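Local coordinates for protein QdtA (Thermoanaerobacterium thermosaccharolyticum, PDB 4O9E) that belongs to the WxcM-like family of the cupin clan, folds as a small jelly-roll beta-barrel and is seen here with thymidine-5'-diphosphate and thymine bound, at residues Y3-I8 with P93-E98; K72-E77 with E131-F136; K54-V59 with A112-D117. One frame throughout, in Å; residues are numbered along the deposited sequence.

Contact 1 (Y3-I8 with P93-E98); sequences YNVALI and PLVWRE. Unlike the reference sequence in segment 93-98: Leu94 (reference Phe), Val95 (reference Leu). With TDR (thymine), chain D.
Asn4 and Pro93 mark the closest backbone approach, their CA atoms 7.0 Å apart, with loop meeting loop just before strand 5-9 and strand 96-100 begin. The gap is bridged by one side chain: the amide of Asn4 sends ND2 to the carbonyl oxygen Pro93 O, 2.8 Å away. The acceptor lies close to the Asn4 amide plane, and ND2 approaches nearly along the C=O axis, although the N-H itself is bent at 148°. With CG anti to the carbonyl carbon (chi1 -62°), the amide is placed beside its own backbone N, from where ND2 reaches the 93-98 loop. Strand 5-9 edges one five-stranded sheet of the cupin barrel while strand 96-100 is the central strand of the facing sheet, so the bond links the loops that lead into strands of the two sheets. Next to this bond, Val95 CG2 meets Asn4 CB at 3.8 Å, while CG1 faces Val5 CG2 at 4.2 Å, a looser apolar touch. Further along, Trp96 NE1 donates to Glu98 OE2 at 2.8 Å, meeting the carboxylate on its anti side. The same oxygen accepts a longer bond from N3 of the thymine, at 3.3 Å, and Arg70 pairs with Glu98 OE1.

Contact 2 (K72-E77 with E131-F136); sequences KIPDEE and EAKKRF. With TDR (thymine), chain D.
Pro74 and Lys133 bring the backbones to within 6.4 Å between CA atoms, where the type II beta turn from Ile73 to Glu76 faces the last turns of helix 125-136. The turn is closed by Ile73 and Glu76, each bonded to the other through backbone N and O, and Pro74 at its second position projects its ring at the helix. The pyrrolidine edge does the work: CD lies 3.5 Å from the methyl of Ala132, CG is almost as near to it, and the same CD leans on the Phe136 ring, 3.8 Å from CD2. Toward the exposed Lys133, Pro74 CG also lies 4.2 Å from the lysine CG.

Phe136 is gripped on both faces. Ile73 lays CD1 over one of them in a CH-pi contact, 4.2 Å from the ring centroid and 17° off the normal, while Arg135 CG covers the opposite face. Ala132 CB meets the ring edge in its plane. Ile73 carries CG1 between its backbone N and carbonyl carbon (chi1 63°); CG2, anti to the carbonyl carbon, reaches CZ while CD1, on the other branch, covers the face.

Lys72, next to Ile73 in the strand, bends its chain at chi3 and chi4, and its NZ donates to O4 of the thymine. This bond is short, 2.6 Å, and its exact geometry is doubtful because NZ also crowds the thymine methyl. The packing between the segments is apolar: the turn of a beta hairpin, strands 67-73 and 76-82, sits against the C-terminal helix beside the cupin barrel.

Contact 3 (K54-V59 with A112-D117); sequences KKLHQV and ASEYYD. Unlike the reference sequence in segment 112-117: Tyr116 (reference Cys). With TYD (thymidine-5'-diphosphate), chain C.
Gln58 and Ala112 form an antiparallel non-hydrogen-bonded pair, CA atoms 4.5 Å apart, where strands 58-64 and 107-112 lie side by side in one sheet of the cupin jelly roll. The tight part of the contact lies just beyond this pair, where residue 57 enters one strand and residue 113 leaves the other. There Ser113 holds His57 at two points: its backbone N donates to His57 O at 2.9 Å, and its hydroxyl OG accepts from His57 N at 3.0 Å with an N-H angle of 160°. The serine hydroxyl sits between its own backbone N and carbonyl carbon (chi1 68°), a rotation that turns OG toward the His57 amide and takes it near the plane of the imidazole, at the ring edge. ND1 of that imidazole is bonded in turn to Tyr90 OH. Leu56 CD1 packs against Glu114 N (3.5 Å) and the methyl of Ala112 (4.0 Å).

The outer side is looser. The Glu114 side chain is exposed and meets Leu56 mainly through its CB, 3.8 Å from CD1, while Lys55 NZ and Asp117 OD2, of opposite charge, stay 4.8 Å apart. Tyr115 and Tyr116 point away from residues 54-59 and serve other partners. Tyr115 OH bonds to Gly25 O of the second subunit, and the backbone N of Tyr116 to Glu24 of that subunit. Tyr116 itself lays one face of its phenol ring on the thymine base of thymidine-5'-diphosphate, with C2 of the base over the ring centre, 3.7 Å above its plane.

Overall arrangement
Contacts 1 and 2 are neighbours, their centres about 11 Å apart, and meet through Trp96 N and Lys72 O, a probable hydrogen bond at 2.9 Å between adjacent strands of one sheet; Phe136 of contact 2 also packs on Tyr3 and Asn4. Both reach the same thymine. Contact 3 lies about 12 Å from contact 1, centre to centre, joined through Pro93, whose CD is 3.5 Å from His57 CE1. Contacts 2 and 3 do not touch: their centres are about 19 Å apart. Contact 3 borders the thymidine-5'-diphosphate pocket, which His51, Arg35 and Arg48 help complete, whereas Val95 of contact 1 stays about 12 Å from that ligand.

Contact 1 (Y3-I8 with P93-E98)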
loop_
_atom_site.group_PDB
_atom_site.type_symbol
_atom_site.label_atom_id
_atom_site.label_comp_id
_atom_site.label_asym_id
_atom_site.label_seq_id
_atom_site.Cartn_x
_atom_site.Cartn_y
_atom_site.Cartn_z
ATOM N N TYR A 3 15.340 19.692 -6.000
ATOM C CA TYR A 3 14.771 19.152 -7.236
ATOM C C TYR A 3 14.289 17.710 -7.117
ATOM O O TYR A 3 14.778 16.925 -6.291
ATOM C CB TYR A 3 15.867 19.108 -8.277
ATOM C CG TYR A 3 16.332 20.460 -8.716
ATOM C CD1 TYR A 3 17.634 20.887 -8.477
ATOM C CD2 TYR A 3 15.493 21.277 -9.449
ATOM C CE1 TYR A 3 18.087 22.111 -8.939
ATOM C CE2 TYR A 3 15.912 22.521 -9.873
ATOM C CZ TYR A 3 17.203 22.925 -9.607
ATOM O OH TYR A 3 17.601 24.142 -10.079
ATOM N N ASN A 4 13.334 17.388 -7.987
ATOM C CA ASN A 4 12.848 16.037 -8.210
ATOM C C ASN A 4 12.116 15.452 -7.012
ATOM O O ASN A 4 11.999 14.232 -6.888
ATOM C CB ASN A 4 14.030 15.136 -8.567
ATOM C CG ASN A 4 14.735 15.535 -9.838
ATOM O OD1 ASN A 4 14.469 16.544 -10.484
ATOM N ND2 ASN A 4 15.692 14.694 -10.197
ATOM N N VAL A 5 11.596 16.317 -6.145
ATOM C CA VAL A 5 10.818 15.888 -4.997
ATOM C C VAL A 5 9.508 16.656 -4.936
ATOM O O VAL A 5 9.428 17.842 -5.258
ATOM C CB VAL A 5 11.657 16.083 -3.716
ATOM C CG1 VAL A 5 10.834 15.759 -2.483
ATOM C CG2 VAL A 5 12.882 15.199 -3.838
ATOM N N ALA A 6 8.433 15.984 -4.551
ATOM C CA ALA A 6 7.189 16.691 -4.315
ATOM C C ALA A 6 6.507 16.070 -3.108
ATOM O O ALA A 6 6.684 14.874 -2.862
ATOM C CB ALA A 6 6.259 16.581 -5.517
ATOM N N LEU A 7 5.655 16.844 -2.443
ATOM C CA LEU A 7 4.675 16.297 -1.517
ATOM C C LEU A 7 3.357 16.270 -2.270
ATOM O O LEU A 7 2.973 17.281 -2.855
ATOM C CB LEU A 7 4.507 17.153 -0.260
ATOM C CG LEU A 7 5.695 16.971 0.677
ATOM C CD1 LEU A 7 5.671 18.007 1.804
ATOM C CD2 LEU A 7 5.679 15.576 1.271
ATOM N N ILE A 8 2.682 15.128 -2.271
ATOM C CA ILE A 8 1.430 15.010 -3.005
ATOM C C ILE A 8 0.302 14.766 -2.011
ATOM O O ILE A 8 0.438 13.983 -1.066
ATOM C CB ILE A 8 1.512 13.919 -4.098
ATOM C CG1 ILE A 8 2.540 14.361 -5.137
ATOM C CG2 ILE A 8 0.159 13.677 -4.752
ATOM C CD1 ILE A 8 2.880 13.302 -6.158
ATOM N N PRO A 93 14.345 10.321 -9.979
ATOM C CA PRO A 93 15.731 9.938 -10.207
ATOM C C PRO A 93 16.766 10.879 -9.599
ATOM O O PRO A 93 16.567 12.094 -9.561
ATOM C CB PRO A 93 15.875 9.967 -11.731
ATOM C CG PRO A 93 14.512 9.603 -12.234
ATOM C CD PRO A 93 13.563 10.220 -11.225
ATOM N N LEU A 94 17.815 10.241 -9.098
ATOM C CA LEU A 94 19.070 10.861 -8.700
ATOM C C LEU A 94 18.964 11.735 -7.452
ATOM O O LEU A 94 19.704 12.699 -7.267
ATOM C CB LEU A 94 19.679 11.606 -9.877
ATOM C CG LEU A 94 20.191 10.750 -11.041
ATOM C CD1 LEU A 94 21.083 11.645 -11.885
ATOM C CD2 LEU A 94 21.009 9.542 -10.600
ATOM N N VAL A 95 18.049 11.355 -6.571
ATOM C CA VAL A 95 18.008 11.919 -5.237
ATOM C C VAL A 95 18.433 10.789 -4.320
ATOM O O VAL A 95 17.957 9.657 -4.420
ATOM C CB VAL A 95 16.572 12.339 -4.930
ATOM C CG1 VAL A 95 16.414 12.887 -3.531
ATOM C CG2 VAL A 95 16.098 13.341 -5.961
ATOM N N TRP A 96 19.260 11.143 -3.348
ATOM C CA TRP A 96 19.799 10.164 -2.422
ATOM C C TRP A 96 18.873 10.112 -1.218
ATOM O O TRP A 96 18.378 11.115 -0.716
ATOM C CB TRP A 96 21.261 10.498 -2.087
ATOM C CG TRP A 96 21.912 9.603 -1.039
ATOM C CD1 TRP A 96 21.807 9.729 0.328
ATOM C CD2 TRP A 96 22.712 8.441 -1.263
ATOM N NE1 TRP A 96 22.470 8.706 0.959
ATOM C CE2 TRP A 96 23.102 7.950 0.012
ATOM C CE3 TRP A 96 23.203 7.807 -2.405
ATOM C CZ2 TRP A 96 23.878 6.811 0.170
ATOM C CZ3 TRP A 96 24.018 6.711 -2.245
ATOM C CH2 TRP A 96 24.361 6.226 -0.969
ATOM N N ARG A 97 18.516 8.930 -0.738
ATOM C CA ARG A 97 17.735 9.015 0.483
ATOM C C ARG A 97 18.125 8.072 1.612
ATOM O O ARG A 97 18.645 6.990 1.368
ATOM C CB ARG A 97 16.257 8.823 0.200
ATOM C CG ARG A 97 15.875 7.441 -0.287
ATOM C CD ARG A 97 14.371 7.326 -0.143
ATOM N NE ARG A 97 13.919 5.947 -0.282
ATOM C CZ ARG A 97 13.887 5.316 -1.444
ATOM N NH1 ARG A 97 14.257 5.997 -2.524
ATOM N NH2 ARG A 97 13.444 4.063 -1.484
ATOM N N GLU A 98 17.709 8.463 2.814
ATOM C CA GLU A 98 17.930 7.656 4.004
ATOM C C GLU A 98 16.677 7.843 4.841
ATOM O O GLU A 98 16.003 8.864 4.751
ATOM C CB GLU A 98 19.214 8.054 4.738
ATOM C CG GLU A 98 20.491 8.003 3.908
ATOM C CD GLU A 98 21.631 8.870 4.433
ATOM O OE1 GLU A 98 21.462 9.376 5.558
ATOM O OE2 GLU A 98 22.664 9.063 3.745
HETATM N N1 TDR D . 28.229 9.271 3.489
HETATM C C2 TDR D . 27.064 8.626 3.406
HETATM O O2 TDR D . 27.043 7.391 3.208
HETATM N N3 TDR D . 25.924 9.310 3.530
HETATM C C4 TDR D . 25.923 10.629 3.747
HETATM O O4 TDR D . 24.788 11.142 3.850
HETATM C C5 TDR D . 27.213 11.376 3.838
HETATM C CM5 TDR D . 27.477 12.842 4.069
HETATM C C6 TDR D . 28.343 10.590 3.693
#

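Contact 2 (K72-E77 with E131-F136)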
loop_
_atom_site.group_PDB
_atom_site.type_symbol
_atom_site.label_atom_id
_atom_site.label_comp_id
_atom_site.label_asym_id
_atom_site.label_seq_id
_atom_site.Cartn_x
_atom_site.Cartn_y
_atom_site.Cartn_z
ATOM N N LYS A 72 18.874 14.077 -0.158
ATOM C CA LYS A 72 20.081 14.822 -0.476
ATOM C C LYS A 72 20.278 14.802 -1.964
ATOM O O LYS A 72 20.127 13.753 -2.586
ATOM C CB LYS A 72 21.285 14.084 0.105
ATOM C CG LYS A 72 21.265 13.988 1.621
ATOM C CD LYS A 72 22.395 13.147 2.199
ATOM C CE LYS A 72 23.725 13.528 1.572
ATOM N NZ LYS A 72 24.733 13.408 2.654
ATOM N N ILE A 73 20.666 15.949 -2.492
ATOM C CA ILE A 73 21.284 16.028 -3.801
ATOM C C ILE A 73 22.498 16.923 -3.536
ATOM O O ILE A 73 22.577 17.495 -2.450
ATOM C CB ILE A 73 20.320 16.644 -4.828
ATOM C CG1 ILE A 73 19.931 18.081 -4.490
ATOM C CG2 ILE A 73 19.031 15.835 -4.913
ATOM C CD1 ILE A 73 19.250 18.854 -5.599
ATOM N N PRO A 74 23.453 17.013 -4.475
ATOM C CA PRO A 74 24.663 17.791 -4.203
ATOM C C PRO A 74 24.319 19.171 -3.671
ATOM O O PRO A 74 23.529 19.896 -4.272
ATOM C CB PRO A 74 25.328 17.860 -5.576
ATOM C CG PRO A 74 24.997 16.504 -6.125
ATOM C CD PRO A 74 23.528 16.399 -5.809
ATOM N N ASP A 75 24.860 19.485 -2.501
ATOM C CA ASP A 75 24.766 20.833 -1.953
ATOM C C ASP A 75 23.420 21.065 -1.280
ATOM O O ASP A 75 23.116 22.206 -0.952
ATOM C CB ASP A 75 24.943 21.907 -3.041
ATOM C CG ASP A 75 26.342 21.948 -3.656
ATOM O OD1 ASP A 75 27.327 21.615 -2.963
ATOM O OD2 ASP A 75 26.485 22.384 -4.822
ATOM N N GLU A 76 22.589 20.049 -1.064
ATOM C CA GLU A 76 21.258 20.382 -0.593
ATOM C C GLU A 76 20.700 19.218 0.193
ATOM O O GLU A 76 20.761 18.069 -0.243
ATOM C CB GLU A 76 20.355 20.676 -1.792
ATOM C CG GLU A 76 19.066 21.367 -1.404
ATOM C CD GLU A 76 19.352 22.690 -0.723
ATOM O OE1 GLU A 76 18.934 22.808 0.447
ATOM O OE2 GLU A 76 20.024 23.549 -1.341
ATOM N N GLU A 77 20.157 19.494 1.367
ATOM C CA GLU A 77 19.682 18.358 2.150
ATOM C C GLU A 77 18.442 18.800 2.890
ATOM O O GLU A 77 18.351 19.969 3.267
ATOM C CB GLU A 77 20.788 17.755 3.020
ATOM C CG GLU A 77 20.353 17.433 4.433
ATOM C CD GLU A 77 21.297 16.511 5.174
ATOM O OE1 GLU A 77 20.959 16.222 6.335
ATOM O OE2 GLU A 77 22.335 16.068 4.643
ATOM N N GLU A 131 27.365 11.160 -10.433
ATOM C CA GLU A 131 26.295 11.167 -11.435
ATOM C C GLU A 131 25.390 12.355 -11.184
ATOM O O GLU A 131 24.979 13.011 -12.138
ATOM C CB GLU A 131 25.471 9.878 -11.409
ATOM C CG GLU A 131 26.193 8.644 -11.923
ATOM C CD GLU A 131 26.565 8.828 -13.382
ATOM O OE1 GLU A 131 25.646 8.884 -14.225
ATOM O OE2 GLU A 131 27.772 9.000 -13.656
ATOM N N ALA A 132 25.130 12.665 -9.913
ATOM C CA ALA A 132 24.262 13.790 -9.577
ATOM C C ALA A 132 24.907 15.135 -9.878
ATOM O O ALA A 132 24.214 16.108 -10.191
ATOM C CB ALA A 132 23.844 13.760 -8.111
ATOM N N LYS A 133 26.208 15.270 -9.653
ATOM C CA LYS A 133 26.838 16.522 -10.067
ATOM C C LYS A 133 26.614 16.755 -11.557
ATOM O O LYS A 133 26.372 17.876 -11.969
ATOM C CB LYS A 133 28.328 16.550 -9.719
ATOM C CG LYS A 133 28.614 16.998 -8.295
ATOM C CD LYS A 133 30.055 16.705 -7.900
ATOM C CE LYS A 133 30.428 17.359 -6.576
ATOM N NZ LYS A 133 31.502 16.590 -5.868
ATOM N N LYS A 134 26.677 15.722 -12.381
ATOM C CA LYS A 134 26.491 15.915 -13.816
ATOM C C LYS A 134 25.118 16.474 -14.177
ATOM O O LYS A 134 24.977 17.276 -15.084
ATOM C CB LYS A 134 26.545 14.551 -14.497
ATOM C CG LYS A 134 27.921 14.104 -14.945
ATOM C CD LYS A 134 27.824 12.640 -15.337
ATOM C CE LYS A 134 29.153 11.941 -15.130
ATOM N NZ LYS A 134 29.035 10.614 -15.792
ATOM N N ARG A 135 24.097 16.005 -13.469
ATOM C CA ARG A 135 22.714 16.419 -13.683
ATOM C C ARG A 135 22.404 17.784 -13.064
ATOM O O ARG A 135 21.868 18.656 -13.745
ATOM C CB ARG A 135 21.808 15.328 -13.095
ATOM C CG ARG A 135 20.332 15.671 -12.905
ATOM C CD ARG A 135 19.716 15.895 -14.276
ATOM N NE ARG A 135 20.005 14.651 -14.970
ATOM C CZ ARG A 135 19.092 13.735 -15.251
ATOM N NH1 ARG A 135 17.805 13.980 -15.027
ATOM N NH2 ARG A 135 19.499 12.608 -15.809
ATOM N N PHE A 136 22.687 17.988 -11.778
ATOM C CA PHE A 136 22.148 19.161 -11.078
ATOM C C PHE A 136 23.042 20.387 -11.182
ATOM O O PHE A 136 22.574 21.488 -10.935
ATOM C CB PHE A 136 21.868 18.924 -9.592
ATOM C CG PHE A 136 20.920 17.808 -9.334
ATOM C CD1 PHE A 136 19.560 18.021 -9.484
ATOM C CD2 PHE A 136 21.363 16.545 -8.972
ATOM C CE1 PHE A 136 18.666 16.991 -9.256
ATOM C CE2 PHE A 136 20.474 15.507 -8.753
ATOM C CZ PHE A 136 19.119 15.733 -8.915
HETATM N N1 TDR D . 28.229 9.271 3.489
HETATM C C2 TDR D . 27.064 8.626 3.406
HETATM O O2 TDR D . 27.043 7.391 3.208
HETATM N N3 TDR D . 25.924 9.310 3.530
HETATM C C4 TDR D . 25.923 10.629 3.747
HETATM O O4 TDR D . 24.788 11.142 3.850
HETATM C C5 TDR D . 27.213 11.376 3.838
HETATM C CM5 TDR D . 27.477 12.842 4.069
HETATM C C6 TDR D . 28.343 10.590 3.693
#

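Contact 3 (K54-V59 with A112-D117)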
loop_
_atom_site.group_PDB
_atom_site.type_symbol
_atom_site.label_atom_id
_atom_site.label_comp_id
_atom_site.label_asym_id
_atom_site.label_seq_id
_atom_site.Cartn_x
_atom_site.Cartn_y
_atom_site.Cartn_z
ATOM N N LYS A 54 18.483 5.453 -10.674
ATOM C CA LYS A 54 18.618 6.064 -11.978
ATOM C C LYS A 54 17.337 6.365 -12.742
ATOM O O LYS A 54 17.236 7.419 -13.343
ATOM C CB LYS A 54 19.514 5.195 -12.860
ATOM C CG LYS A 54 20.949 5.339 -12.398
ATOM C CD LYS A 54 21.560 4.003 -12.024
ATOM C CE LYS A 54 22.099 3.280 -13.236
ATOM N NZ LYS A 54 22.519 1.982 -12.646
ATOM N N LYS A 55 16.382 5.444 -12.774
ATOM C CA LYS A 55 15.216 5.660 -13.619
ATOM C C LYS A 55 13.882 5.526 -12.893
ATOM O O LYS A 55 12.867 6.037 -13.351
ATOM C CB LYS A 55 15.275 4.672 -14.779
ATOM C CG LYS A 55 16.194 5.129 -15.906
ATOM C CD LYS A 55 16.647 4.003 -16.825
ATOM C CE LYS A 55 15.694 2.818 -16.879
ATOM N NZ LYS A 55 16.430 1.548 -16.607
ATOM N N LEU A 56 13.896 4.919 -11.721
ATOM C CA LEU A 56 12.659 4.669 -11.019
ATOM C C LEU A 56 12.036 5.974 -10.569
ATOM O O LEU A 56 12.744 6.863 -10.099
ATOM C CB LEU A 56 12.925 3.813 -9.799
ATOM C CG LEU A 56 11.716 3.380 -8.956
ATOM C CD1 LEU A 56 10.936 2.386 -9.797
ATOM C CD2 LEU A 56 12.285 2.756 -7.687
ATOM N N HIS A 57 10.707 5.991 -10.594
ATOM C CA HIS A 57 9.920 7.023 -9.919
ATOM C C HIS A 57 9.132 6.366 -8.792
ATOM O O HIS A 57 8.609 5.259 -8.951
ATOM C CB HIS A 57 8.928 7.672 -10.874
ATOM C CG HIS A 57 9.591 8.433 -11.971
ATOM N ND1 HIS A 57 9.891 9.773 -11.870
ATOM C CD2 HIS A 57 10.061 8.028 -13.173
ATOM C CE1 HIS A 57 10.550 10.158 -12.947
ATOM N NE2 HIS A 57 10.669 9.115 -13.745
ATOM N N GLN A 58 9.049 7.024 -7.640
ATOM C CA GLN A 58 8.402 6.355 -6.507
ATOM C C GLN A 58 7.739 7.410 -5.627
ATOM O O GLN A 58 8.064 8.603 -5.714
ATOM C CB GLN A 58 9.380 5.456 -5.724
ATOM C CG GLN A 58 10.592 6.211 -5.211
ATOM C CD GLN A 58 11.870 5.404 -5.050
ATOM O OE1 GLN A 58 12.926 5.795 -5.556
ATOM N NE2 GLN A 58 11.816 4.330 -4.290
ATOM N N VAL A 59 6.746 6.944 -4.881
ATOM C CA VAL A 59 6.051 7.723 -3.871
ATOM C C VAL A 59 6.083 6.988 -2.530
ATOM O O VAL A 59 5.790 5.789 -2.457
ATOM C CB VAL A 59 4.643 8.062 -4.363
ATOM C CG1 VAL A 59 3.770 8.706 -3.289
ATOM C CG2 VAL A 59 4.692 8.941 -5.615
ATOM N N ALA A 112 5.886 2.160 -6.703
ATOM C CA ALA A 112 6.990 2.253 -7.641
ATOM C C ALA A 112 6.577 2.108 -9.106
ATOM O O ALA A 112 5.746 1.254 -9.442
ATOM C CB ALA A 112 8.022 1.194 -7.291
ATOM N N SER A 113 7.230 2.888 -9.966
ATOM C CA SER A 113 6.962 2.879 -11.404
ATOM C C SER A 113 7.512 1.696 -12.209
ATOM O O SER A 113 7.117 1.546 -13.376
ATOM C CB SER A 113 7.359 4.192 -12.098
ATOM O OG SER A 113 8.764 4.327 -12.090
ATOM N N GLU A 114 8.314 0.825 -11.590
ATOM C CA GLU A 114 8.990 -0.277 -12.278
ATOM C C GLU A 114 9.116 -1.448 -11.329
ATOM O O GLU A 114 9.050 -1.255 -10.108
ATOM C CB GLU A 114 10.369 0.144 -12.818
ATOM C CG GLU A 114 10.275 1.271 -13.823
ATOM C CD GLU A 114 9.604 0.933 -15.153
ATOM O OE1 GLU A 114 9.416 -0.258 -15.507
ATOM O OE2 GLU A 114 9.247 1.908 -15.840
ATOM N N TYR A 115 9.277 -2.652 -11.876
ATOM C CA TYR A 115 9.538 -3.825 -11.062
ATOM C C TYR A 115 10.923 -3.644 -10.444
ATOM O O TYR A 115 11.717 -2.879 -10.986
ATOM C CB TYR A 115 9.503 -5.110 -11.879
ATOM C CG TYR A 115 8.163 -5.562 -12.426
ATOM C CD1 TYR A 115 8.079 -6.085 -13.712
ATOM C CD2 TYR A 115 6.979 -5.472 -11.689
ATOM C CE1 TYR A 115 6.887 -6.559 -14.237
ATOM C CE2 TYR A 115 5.784 -5.931 -12.207
ATOM C CZ TYR A 115 5.737 -6.466 -13.480
ATOM O OH TYR A 115 4.566 -6.986 -13.990
ATOM N N TYR A 116 11.198 -4.290 -9.314
ATOM C CA TYR A 116 12.527 -4.243 -8.692
ATOM C C TYR A 116 13.669 -4.559 -9.653
ATOM O O TYR A 116 13.572 -5.493 -10.440
ATOM C CB TYR A 116 12.574 -5.269 -7.578
ATOM C CG TYR A 116 13.909 -5.413 -6.886
ATOM C CD1 TYR A 116 14.409 -4.441 -6.025
ATOM C CD2 TYR A 116 14.635 -6.577 -7.065
ATOM C CE1 TYR A 116 15.606 -4.636 -5.362
ATOM C CE2 TYR A 116 15.817 -6.784 -6.402
ATOM C CZ TYR A 116 16.315 -5.806 -5.570
ATOM O OH TYR A 116 17.532 -6.111 -4.988
ATOM N N ASP A 117 14.697 -3.713 -9.676
ATOM C CA ASP A 117 15.827 -3.868 -10.590
ATOM C C ASP A 117 17.090 -3.414 -9.840
ATOM O O ASP A 117 17.385 -2.220 -9.729
ATOM C CB ASP A 117 15.587 -3.076 -11.877
ATOM C CG ASP A 117 16.747 -3.151 -12.836
ATOM O OD1 ASP A 117 17.683 -3.912 -12.522
ATOM O OD2 ASP A 117 16.768 -2.414 -13.846
HETATM P PA TYD C . 16.475 -1.823 -0.099
HETATM O O1A TYD C . 17.925 -2.164 -0.290
HETATM O O2A TYD C . 15.643 -1.130 -1.162
HETATM O O3A TYD C . 15.984 -1.307 1.350
HETATM P PB TYD C . 15.882 0.197 1.939
HETATM O O1B TYD C . 17.117 0.250 2.824
HETATM O O2B TYD C . 14.605 0.136 2.721
HETATM O O3B TYD C . 15.867 1.195 0.799
HETATM O "O5'" TYD C . 16.022 -3.354 0.052
HETATM C "C5'" TYD C . 16.323 -4.319 1.049
HETATM C "C4'" TYD C . 16.251 -5.675 0.347
HETATM O "O4'" TYD C . 14.970 -6.006 -0.195
HETATM C "C3'" TYD C . 17.181 -5.751 -0.852
HETATM O "O3'" TYD C . 17.890 -6.975 -0.692
HETATM C "C2'" TYD C . 16.363 -5.939 -2.122
HETATM C "C1'" TYD C . 15.024 -6.408 -1.569
HETATM N N1 TYD C . 13.904 -5.846 -2.329
HETATM C C2 TYD C . 13.149 -6.597 -3.135
HETATM O O2 TYD C . 13.368 -7.815 -3.243
HETATM N N3 TYD C . 12.079 -6.092 -3.777
HETATM C C4 TYD C . 11.833 -4.770 -3.707
HETATM O O4 TYD C . 10.898 -4.301 -4.373
HETATM C C5 TYD C . 12.618 -3.957 -2.905
HETATM C C5M TYD C . 12.353 -2.492 -2.716
HETATM C C6 TYD C . 13.659 -4.539 -2.199
#